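Local coordinates for protein beta-lactamase (Francisella tularensis subsp. tularensis, PDB 3P09) that probably hydrolyses the beta-lactam ring of antibiotics to give substituted beta-amino acids, as a member of the class A beta-lactamase family, at residues Glu32-Tyr42 / Lys53-Pro61; Gly234-Val242 / Gly256-Ala267. One frame throughout, in Å; residues are numbered along the deposited sequence.

Interaction 1: residues Glu32-Tyr42 / Lys53-Pro61; sequences ENKYDGKIGIY and KYNESYHFP. With SO4 (sulfate ion), chain D; SO4 (sulfate ion), chain G.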
loop_
_atom_site.group_PDB
_atom_site.type_symbol
_atom_site.label_atom_id
_atom_site.label_comp_id
_atom_site.label_asym_id
_atom_site.label_seq_id
_atom_site.Cartn_x
_atom_site.Cartn_y
_atom_site.Cartn_z
ATOM N N GLU A 32 15.713 -13.812 5.874
ATOM C CA GLU A 32 14.890 -14.342 6.961
ATOM C C GLU A 32 15.738 -14.882 8.111
ATOM O O GLU A 32 15.447 -14.628 9.278
ATOM C CB GLU A 32 13.925 -15.418 6.439
ATOM C CG GLU A 32 12.733 -14.808 5.699
ATOM C CD GLU A 32 11.872 -15.828 4.967
ATOM O OE1 GLU A 32 12.334 -16.962 4.737
ATOM O OE2 GLU A 32 10.720 -15.485 4.606
ATOM N N ASN A 33 16.786 -15.622 7.769
ATOM C CA ASN A 33 17.717 -16.153 8.758
ATOM C C ASN A 33 18.388 -15.035 9.536
ATOM O O ASN A 33 18.602 -15.127 10.747
ATOM C CB ASN A 33 18.789 -16.987 8.064
ATOM C CG ASN A 33 18.249 -18.301 7.532
ATOM O OD1 ASN A 33 17.241 -18.805 8.019
ATOM N ND2 ASN A 33 18.921 -18.862 6.527
ATOM N N LYS A 34 18.723 -13.975 8.814
ATOM C CA LYS A 34 19.427 -12.841 9.377
ATOM C C LYS A 34 18.544 -12.050 10.346
ATOM O O LYS A 34 19.001 -11.638 11.418
ATOM C CB LYS A 34 19.916 -11.951 8.228
ATOM C CG LYS A 34 20.778 -10.780 8.619
ATOM C CD LYS A 34 21.291 -10.088 7.354
ATOM C CE LYS A 34 22.003 -8.783 7.660
ATOM N NZ LYS A 34 22.165 -7.960 6.431
ATOM N N TYR A 35 17.278 -11.852 9.981
ATOM C CA TYR A 35 16.413 -10.935 10.731
ATOM C C TYR A 35 15.233 -11.575 11.480
ATOM O O TYR A 35 14.473 -10.873 12.159
ATOM C CB TYR A 35 15.874 -9.857 9.794
ATOM C CG TYR A 35 16.904 -8.872 9.334
ATOM C CD1 TYR A 35 17.523 -8.015 10.230
ATOM C CD2 TYR A 35 17.247 -8.779 7.993
ATOM C CE1 TYR A 35 18.466 -7.091 9.799
ATOM C CE2 TYR A 35 18.186 -7.872 7.558
ATOM C CZ TYR A 35 18.794 -7.030 8.457
ATOM O OH TYR A 35 19.724 -6.120 7.998
ATOM N N ASP A 36 15.101 -12.891 11.358
ATOM C CA ASP A 36 13.922 -13.623 11.823
ATOM C C ASP A 36 12.684 -13.210 11.030
ATOM O O ASP A 36 12.712 -12.245 10.256
ATOM C CB ASP A 36 13.658 -13.413 13.320
ATOM C CG ASP A 36 14.840 -13.807 14.198
ATOM O OD1 ASP A 36 15.573 -14.762 13.855
ATOM O OD2 ASP A 36 15.018 -13.155 15.250
ATOM N N GLY A 37 11.593 -13.944 11.237
ATOM C CA GLY A 37 10.332 -13.645 10.582
ATOM C C GLY A 37 10.268 -14.076 9.129
ATOM O O GLY A 37 11.041 -14.933 8.677
ATOM N N LYS A 38 9.325 -13.486 8.398
ATOM C CA LYS A 38 9.033 -13.907 7.034
ATOM C C LYS A 38 9.015 -12.701 6.111
ATOM O O LYS A 38 8.476 -11.649 6.462
ATOM C CB LYS A 38 7.673 -14.606 6.985
ATOM C CG LYS A 38 7.651 -15.957 7.689
ATOM C CD LYS A 38 7.866 -17.092 6.706
ATOM C CE LYS A 38 8.180 -18.385 7.433
ATOM N NZ LYS A 38 8.718 -19.416 6.502
ATOM N N ILE A 39 9.610 -12.852 4.933
ATOM C CA ILE A 39 9.530 -11.805 3.932
ATOM C C ILE A 39 8.734 -12.330 2.737
ATOM O O ILE A 39 8.857 -13.495 2.363
ATOM C CB ILE A 39 10.921 -11.342 3.491
ATOM C CG1 ILE A 39 10.813 -10.062 2.657
ATOM C CG2 ILE A 39 11.616 -12.442 2.702
ATOM C CD1 ILE A 39 11.583 -8.907 3.206
ATOM N N GLY A 40 7.891 -11.479 2.165
ATOM C CA GLY A 40 7.044 -11.882 1.056
ATOM C C GLY A 40 7.262 -10.917 -0.088
ATOM O O GLY A 40 7.294 -9.704 0.120
ATOM N N ILE A 41 7.414 -11.458 -1.291
ATOM C CA ILE A 41 7.828 -10.693 -2.457
ATOM C C ILE A 41 6.977 -11.086 -3.667
ATOM O O ILE A 41 6.756 -12.273 -3.920
ATOM C CB ILE A 41 9.304 -11.024 -2.843
ATOM C CG1 ILE A 41 10.278 -10.782 -1.679
ATOM C CG2 ILE A 41 9.722 -10.268 -4.101
ATOM C CD1 ILE A 41 10.217 -9.422 -1.087
ATOM N N TYR A 42 6.496 -10.106 -4.416
ATOM C CA TYR A 42 5.889 -10.416 -5.699
ATOM C C TYR A 42 6.156 -9.297 -6.680
ATOM O O TYR A 42 6.064 -8.120 -6.325
ATOM C CB TYR A 42 4.385 -10.643 -5.558
ATOM C CG TYR A 42 3.777 -11.382 -6.744
ATOM C CD1 TYR A 42 3.025 -10.711 -7.692
ATOM C CD2 TYR A 42 3.964 -12.754 -6.905
ATOM C CE1 TYR A 42 2.470 -11.378 -8.762
ATOM C CE2 TYR A 42 3.413 -13.427 -7.976
ATOM C CZ TYR A 42 2.671 -12.730 -8.903
ATOM O OH TYR A 42 2.117 -13.379 -9.977
ATOM N N LYS A 53 9.204 -14.022 -7.152
ATOM C CA LYS A 53 8.197 -14.228 -6.114
ATOM C C LYS A 53 8.780 -15.071 -4.987
ATOM O O LYS A 53 9.623 -15.926 -5.222
ATOM C CB LYS A 53 6.964 -14.917 -6.706
ATOM C CG LYS A 53 7.294 -16.229 -7.387
ATOM C CD LYS A 53 6.123 -16.821 -8.168
ATOM C CE LYS A 53 6.607 -18.056 -8.935
ATOM N NZ LYS A 53 5.516 -18.828 -9.576
ATOM N N TYR A 54 8.347 -14.816 -3.760
ATOM C CA TYR A 54 8.839 -15.580 -2.622
ATOM C C TYR A 54 7.843 -15.435 -1.490
ATOM O O TYR A 54 7.485 -14.312 -1.129
ATOM C CB TYR A 54 10.201 -15.043 -2.204
ATOM C CG TYR A 54 10.868 -15.811 -1.085
ATOM C CD1 TYR A 54 10.734 -15.405 0.239
ATOM C CD2 TYR A 54 11.637 -16.934 -1.352
ATOM C CE1 TYR A 54 11.343 -16.097 1.266
ATOM C CE2 TYR A 54 12.263 -17.634 -0.320
ATOM C CZ TYR A 54 12.107 -17.206 0.983
ATOM O OH TYR A 54 12.711 -17.877 2.022
ATOM N N ASN A 55 7.381 -16.563 -0.946
ATOM C CA ASN A 55 6.290 -16.549 0.022
ATOM C C ASN A 55 5.114 -15.732 -0.489
ATOM O O ASN A 55 4.480 -15.019 0.283
ATOM C CB ASN A 55 6.756 -15.944 1.357
ATOM C CG ASN A 55 7.511 -16.933 2.220
ATOM O OD1 ASN A 55 7.252 -18.141 2.172
ATOM N ND2 ASN A 55 8.446 -16.427 3.024
ATOM N N GLU A 56 4.824 -15.814 -1.786
ATOM C CA GLU A 56 3.878 -14.873 -2.376
ATOM C C GLU A 56 2.429 -15.138 -1.960
ATOM O O GLU A 56 1.554 -14.310 -2.205
ATOM C CB GLU A 56 3.995 -14.852 -3.904
ATOM C CG GLU A 56 3.441 -16.076 -4.606
ATOM C CD GLU A 56 4.420 -17.236 -4.648
ATOM O OE1 GLU A 56 5.481 -17.157 -3.993
ATOM O OE2 GLU A 56 4.134 -18.229 -5.349
ATOM N N SER A 57 2.182 -16.284 -1.327
ATOM C CA SER A 57 0.842 -16.633 -0.858
ATOM C C SER A 57 0.754 -16.706 0.658
ATOM O O SER A 57 -0.230 -17.185 1.203
ATOM C CB SER A 57 0.404 -17.974 -1.450
ATOM O OG SER A 57 0.055 -17.835 -2.810
ATOM N N TYR A 58 1.802 -16.260 1.336
ATOM C CA TYR A 58 1.788 -16.143 2.790
ATOM C C TYR A 58 1.005 -14.876 3.156
ATOM O O TYR A 58 1.077 -13.876 2.439
ATOM C CB TYR A 58 3.216 -16.019 3.303
ATOM C CG TYR A 58 3.375 -16.210 4.799
ATOM C CD1 TYR A 58 3.372 -15.119 5.666
ATOM C CD2 TYR A 58 3.552 -17.484 5.341
ATOM C CE1 TYR A 58 3.540 -15.297 7.032
ATOM C CE2 TYR A 58 3.711 -17.670 6.702
ATOM C CZ TYR A 58 3.703 -16.575 7.540
ATOM O OH TYR A 58 3.865 -16.754 8.893
ATOM N N HIS A 59 0.262 -14.917 4.260
ATOM C CA HIS A 59 -0.531 -13.758 4.674
ATOM C C HIS A 59 0.219 -12.903 5.699
ATOM O O HIS A 59 0.743 -13.415 6.694
ATOM C CB HIS A 59 -1.891 -14.194 5.244
ATOM C CG HIS A 59 -2.852 -14.702 4.213
ATOM N ND1 HIS A 59 -3.967 -13.993 3.823
ATOM C CD2 HIS A 59 -2.876 -15.858 3.508
ATOM C CE1 HIS A 59 -4.631 -14.684 2.916
ATOM N NE2 HIS A 59 -3.989 -15.820 2.704
ATOM N N PHE A 60 0.249 -11.597 5.431
ATOM C CA PHE A 60 0.962 -10.603 6.213
ATOM C C PHE A 60 -0.019 -9.507 6.651
ATOM O O PHE A 60 -0.922 -9.144 5.911
ATOM C CB PHE A 60 2.013 -9.903 5.331
ATOM C CG PHE A 60 3.158 -10.791 4.891
ATOM C CD1 PHE A 60 3.008 -11.666 3.820
ATOM C CD2 PHE A 60 4.387 -10.723 5.536
ATOM C CE1 PHE A 60 4.056 -12.468 3.404
ATOM C CE2 PHE A 60 5.451 -11.527 5.134
ATOM C CZ PHE A 60 5.288 -12.405 4.067
ATOM N N PRO A 61 0.195 -8.931 7.839
ATOM C CA PRO A 61 -0.575 -7.727 8.200
ATOM C C PRO A 61 -0.521 -6.698 7.059
ATOM O O PRO A 61 0.564 -6.412 6.555
ATOM C CB PRO A 61 0.184 -7.181 9.417
ATOM C CG PRO A 61 0.809 -8.420 10.040
ATOM C CD PRO A 61 1.192 -9.303 8.857
HETATM S S SO4 D . 2.873 -16.715 -10.588
HETATM O O1 SO4 D . 4.121 -16.145 -11.090
HETATM O O2 SO4 D . 3.137 -18.018 -9.983
HETATM O O3 SO4 D . 2.288 -15.837 -9.581
HETATM O O4 SO4 D . 1.933 -16.877 -11.694
HETATM S S SO4 G . 9.373 -23.182 6.068
HETATM O O1 SO4 G . 10.387 -22.135 6.209
HETATM O O2 SO4 G . 9.847 -24.412 6.700
HETATM O O3 SO4 G . 8.137 -22.751 6.717
HETATM O O4 SO4 G . 9.126 -23.438 4.650
HETATM O O HOH W 1 10.019 -18.446 4.267
#
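Tyr54 and Glu32 are joined by a hydrogen bond: Tyr54 OH donates to Glu32 OE1 over 2.9 Å, reaching it from above the carboxylate plane. The other oxygen, OE2, turns its anti lone pair to the backbone N of Ile39, so the carboxylate ties the last turn of helix 24-35 to the start of the next strand. The phenol and the Ile39 N-H hold one oxygen each, which together set the rotation of the carboxylate. Asn55 ND2 reaches Ile39 O at 3.0 Å, and that oxygen lies almost in the amide plane. A water bridges Asn55 ND2, Glu32 OE1 and Lys38 NZ, whose positive charge would probably favour an ionised carboxylate. Two backbone bonds pair Ile41 with Tyr54, Ile41 N to Tyr54 O measuring 2.9 Å. This is the short antiparallel pairing by which 53-54 forms one edge of the five-stranded sheet of the class A beta-lactamase fold; beyond it, Asn55 to Tyr58 form a type I turn that takes the chain off the edge. With CG trans to the backbone N (chi1 -176°), Tyr54 carries its ring back along the neighbouring strand, with Ile39 O at its edge and Ile39 CG2 3.9 Å from CE1; Phe28 of the N-terminal helix meets the same ring. On the opposite face of the sheet, Tyr42 and Lys53 lie side by side, Tyr42 CD2 being 3.7 Å from Lys53 CB. Lys53 NZ donates to a sulfate, probably from the crystallisation liquor; Tyr42 OH also approaches it, at a distance too short to be trusted. Lys38 lays its CG over a face of the Tyr58 ring, 4.0 Å from CZ, the two side chains crossing at about a right angle. Phe60 CZ comes within 3.4 Å of Gly40 N.

Interaction 2: residues Gly234-Val242 / Gly256-Ala267; sequences GQYAATNDV and GILYTNPNDKNA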
loop_
_atom_site.group_PDB
_atom_site.type_symbol
_atom_site.label_atom_id
_atom_site.label_comp_id
_atom_site.label_asym_id
_atom_site.label_seq_id
_atom_site.Cartn_x
_atom_site.Cartn_y
_atom_site.Cartn_z
ATOM N N GLY A 234 3.241 -1.416 13.700
ATOM C CA GLY A 234 3.715 -1.146 15.044
ATOM C C GLY A 234 3.628 -2.375 15.929
ATOM O O GLY A 234 3.770 -2.287 17.151
ATOM N N GLN A 235 3.378 -3.526 15.313
ATOM C CA GLN A 235 3.489 -4.794 16.017
ATOM C C GLN A 235 3.894 -5.883 15.032
ATOM O O GLN A 235 3.770 -5.699 13.824
ATOM C CB GLN A 235 2.180 -5.150 16.714
ATOM C CG GLN A 235 0.970 -5.143 15.810
ATOM C CD GLN A 235 -0.200 -5.916 16.399
ATOM O OE1 GLN A 235 -0.483 -5.828 17.597
ATOM N NE2 GLN A 235 -0.881 -6.688 15.553
ATOM N N TYR A 236 4.376 -7.004 15.564
ATOM C CA TYR A 236 4.868 -8.128 14.760
ATOM C C TYR A 236 5.854 -7.675 13.687
ATOM O O TYR A 236 5.889 -8.236 12.583
ATOM C CB TYR A 236 3.709 -8.916 14.141
ATOM C CG TYR A 236 2.827 -9.573 15.172
ATOM C CD1 TYR A 236 3.293 -10.640 15.941
ATOM C CD2 TYR A 236 1.529 -9.125 15.387
ATOM C CE1 TYR A 236 2.485 -11.242 16.897
ATOM C CE2 TYR A 236 0.715 -9.721 16.339
ATOM C CZ TYR A 236 1.194 -10.774 17.089
ATOM O OH TYR A 236 0.374 -11.361 18.028
ATOM N N ALA A 237 6.649 -6.663 14.027
ATOM C CA ALA A 237 7.642 -6.091 13.119
ATOM C C ALA A 237 7.076 -5.802 11.726
ATOM O O ALA A 237 7.832 -5.700 10.763
ATOM C CB ALA A 237 8.856 -7.020 13.016
ATOM N N ALA A 238 5.756 -5.655 11.613
ATOM C CA ALA A 238 5.127 -5.585 10.288
ATOM C C ALA A 238 5.544 -4.326 9.554
ATOM O O ALA A 238 5.254 -3.207 9.991
ATOM C CB ALA A 238 3.594 -5.677 10.387
ATOM N N THR A 239 6.223 -4.519 8.431
ATOM C CA THR A 239 6.794 -3.405 7.677
ATOM C C THR A 239 6.587 -3.702 6.199
ATOM O O THR A 239 7.089 -4.710 5.702
ATOM C CB THR A 239 8.315 -3.293 7.959
ATOM O OG1 THR A 239 8.569 -3.450 9.366
ATOM C CG2 THR A 239 8.857 -1.942 7.495
ATOM N N ASN A 240 5.825 -2.854 5.501
ATOM C CA ASN A 240 5.458 -3.146 4.108
ATOM C C ASN A 240 5.786 -2.000 3.173
ATOM O O ASN A 240 5.832 -0.839 3.580
ATOM C CB ASN A 240 3.947 -3.428 3.953
ATOM C CG ASN A 240 3.440 -4.554 4.836
ATOM O OD1 ASN A 240 4.169 -5.468 5.203
ATOM N ND2 ASN A 240 2.154 -4.500 5.150
ATOM N N ASP A 241 6.005 -2.323 1.902
ATOM C CA ASP A 241 6.075 -1.293 0.880
ATOM C C ASP A 241 5.574 -1.912 -0.414
ATOM O O ASP A 241 6.039 -2.977 -0.798
ATOM C CB ASP A 241 7.513 -0.758 0.733
ATOM C CG ASP A 241 7.575 0.557 -0.048
ATOM O OD1 ASP A 241 6.517 1.186 -0.286
ATOM O OD2 ASP A 241 8.692 0.970 -0.404
ATOM N N VAL A 242 4.600 -1.274 -1.060
ATOM C CA VAL A 242 4.080 -1.788 -2.336
ATOM C C VAL A 242 4.171 -0.674 -3.364
ATOM O O VAL A 242 3.698 0.452 -3.131
ATOM C CB VAL A 242 2.629 -2.300 -2.215
ATOM C CG1 VAL A 242 2.140 -2.886 -3.545
ATOM C CG2 VAL A 242 2.521 -3.334 -1.102
ATOM N N GLY A 256 5.669 -5.757 -4.650
ATOM C CA GLY A 256 5.223 -5.748 -3.262
ATOM C C GLY A 256 6.240 -6.479 -2.407
ATOM O O GLY A 256 6.673 -7.573 -2.773
ATOM N N ILE A 257 6.644 -5.869 -1.293
ATOM C CA ILE A 257 7.518 -6.518 -0.317
ATOM C C ILE A 257 6.890 -6.359 1.064
ATOM O O ILE A 257 6.693 -5.233 1.532
ATOM C CB ILE A 257 8.929 -5.891 -0.308
ATOM C CG1 ILE A 257 9.555 -5.942 -1.704
ATOM C CG2 ILE A 257 9.805 -6.592 0.709
ATOM C CD1 ILE A 257 10.915 -5.261 -1.797
ATOM N N LEU A 258 6.531 -7.482 1.692
ATOM C CA LEU A 258 5.873 -7.455 2.994
ATOM C C LEU A 258 6.761 -8.206 3.972
ATOM O O LEU A 258 7.392 -9.207 3.613
ATOM C CB LEU A 258 4.492 -8.111 2.928
ATOM C CG LEU A 258 3.641 -7.722 1.699
ATOM C CD1 LEU A 258 2.304 -8.456 1.725
ATOM C CD2 LEU A 258 3.398 -6.230 1.599
ATOM N N TYR A 259 6.833 -7.722 5.202
ATOM C CA TYR A 259 7.697 -8.364 6.185
ATOM C C TYR A 259 6.960 -8.428 7.506
ATOM O O TYR A 259 6.323 -7.455 7.899
ATOM C CB TYR A 259 9.034 -7.612 6.348
ATOM C CG TYR A 259 9.841 -8.157 7.494
ATOM C CD1 TYR A 259 10.468 -9.389 7.390
ATOM C CD2 TYR A 259 9.951 -7.462 8.701
ATOM C CE1 TYR A 259 11.182 -9.922 8.457
ATOM C CE2 TYR A 259 10.677 -7.987 9.770
ATOM C CZ TYR A 259 11.287 -9.221 9.638
ATOM O OH TYR A 259 12.007 -9.769 10.685
ATOM N N THR A 260 7.030 -9.571 8.178
ATOM C CA THR A 260 6.456 -9.682 9.511
ATOM C C THR A 260 7.180 -10.756 10.309
ATOM O O THR A 260 7.755 -11.693 9.740
ATOM C CB THR A 260 4.927 -9.976 9.455
ATOM O OG1 THR A 260 4.341 -9.770 10.746
ATOM C CG2 THR A 260 4.658 -11.391 8.995
ATOM N N ASN A 261 7.180 -10.598 11.626
ATOM C CA ASN A 261 7.692 -11.633 12.525
ATOM C C ASN A 261 6.516 -12.091 13.362
ATOM O O ASN A 261 6.190 -11.473 14.371
ATOM C CB ASN A 261 8.820 -11.069 13.411
ATOM C CG ASN A 261 9.405 -12.104 14.367
ATOM O OD1 ASN A 261 8.874 -13.208 14.523
ATOM N ND2 ASN A 261 10.503 -11.732 15.035
ATOM N N PRO A 262 5.855 -13.171 12.932
ATOM C CA PRO A 262 4.641 -13.598 13.619
ATOM C C PRO A 262 4.944 -14.158 15.006
ATOM O O PRO A 262 4.004 -14.399 15.763
ATOM C CB PRO A 262 4.104 -14.699 12.710
ATOM C CG PRO A 262 5.324 -15.272 12.077
ATOM C CD PRO A 262 6.300 -14.149 11.923
ATOM N N ASN A 263 6.222 -14.333 15.342
ATOM C CA ASN A 263 6.595 -14.916 16.634
ATOM C C ASN A 263 6.907 -13.905 17.727
ATOM O O ASN A 263 7.243 -14.282 18.851
ATOM C CB ASN A 263 7.784 -15.864 16.483
ATOM C CG ASN A 263 7.507 -16.980 15.507
ATOM O OD1 ASN A 263 6.676 -17.850 15.767
ATOM N ND2 ASN A 263 8.193 -16.957 14.368
ATOM N N ASP A 264 6.808 -12.621 17.403
ATOM C CA ASP A 264 7.185 -11.589 18.356
ATOM C C ASP A 264 6.304 -10.356 18.204
ATOM O O ASP A 264 6.578 -9.479 17.380
ATOM C CB ASP A 264 8.653 -11.213 18.159
ATOM C CG ASP A 264 9.229 -10.466 19.347
ATOM O OD1 ASP A 264 8.440 -9.955 20.172
ATOM O OD2 ASP A 264 10.475 -10.388 19.452
ATOM N N LYS A 265 5.240 -10.292 18.996
ATOM C CA LYS A 265 4.296 -9.188 18.882
ATOM C C LYS A 265 4.975 -7.848 19.073
ATOM O O LYS A 265 4.639 -6.863 18.407
ATOM C CB LYS A 265 3.158 -9.333 19.894
ATOM C CG LYS A 265 2.085 -8.275 19.727
ATOM C CD LYS A 265 0.880 -8.559 20.623
ATOM C CE LYS A 265 -0.260 -7.603 20.306
ATOM N NZ LYS A 265 -1.468 -7.900 21.113
ATOM N N ASN A 266 5.935 -7.802 19.986
ATOM C CA ASN A 266 6.569 -6.532 20.299
ATOM C C ASN A 266 7.765 -6.159 19.431
ATOM O O ASN A 266 8.369 -5.111 19.642
ATOM C CB ASN A 266 6.954 -6.478 21.782
ATOM C CG ASN A 266 5.744 -6.461 22.682
ATOM O OD1 ASN A 266 4.697 -5.924 22.315
ATOM N ND2 ASN A 266 5.873 -7.053 23.859
ATOM N N ALA A 267 8.118 -7.000 18.461
ATOM C CA ALA A 267 9.254 -6.659 17.600
ATOM C C ALA A 267 8.948 -5.395 16.790
ATOM O O ALA A 267 7.856 -5.250 16.237
ATOM C CB ALA A 267 9.624 -7.827 16.683
HETATM O O HOH W 2 -1.800 -10.151 18.940
#
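Tyr236 swings its ring to the side of its own backbone N (chi1 -64°), while the extended Lys265 chain, CG trans to N at -175°, runs across that ring. Lys265 CA sits over one face, 3.7 Å from the centroid, a CH-pi contact, and Asn261 O lies at the ring edge. A water joins Tyr236 OH to Lys265 NZ, weakly on the lysine side. Tyr236 O is gripped twice: Thr260 OG1 lies on a lone pair in the carbonyl plane at 2.9 Å, and Asn261 N comes from above that plane. Tyr236 N and Ala237 N donate in turn to Lys265 O and Ala267 O, fastening the two loops together. Ala237 CB fits between Tyr259 CE2 and Ala267 CB, 3.8 Å from each. Further along, Asn240 packs its CG on Leu258 CD2 at 3.6 Å, its ND2 being held by Pro61 O. Ladder bonds between Thr239 and Tyr259 and between Asp241 and Ile257 continue the pairing, although Tyr259 N bonds only weakly. Such regular pairing, with 239-242 and 256-260 running 175° apart, belongs to the antiparallel hairpin of strands 239-246 and 253-260 in the central sheet of class A beta-lactamases.

Interactions 1 and 2 meet along one seam of the five-stranded sheet, their centres about 9 Å apart, because strand 38-44 pairs with strand 253-260. Probable hydrogen bonds cross it: Asp36 O to Tyr259 OH at 2.6 Å and Lys38 N to Thr260 O at 2.7 Å. Phe60 of interaction 1 also touches Leu258 and Thr260 of interaction 2, and Pro61 packs on Thr260, which brings the segment 53-61 back to the hairpin. Strand 225-232, next to 239-246, bears Lys229 of a K(T/S)G-type motif, which with the SxxK pair Ser64 and Lys67 and with Ser125 probably forms the active site, as in class A relatives; the backbone of Val242 pairs with Lys229, while its side chain lies near the group without touching it.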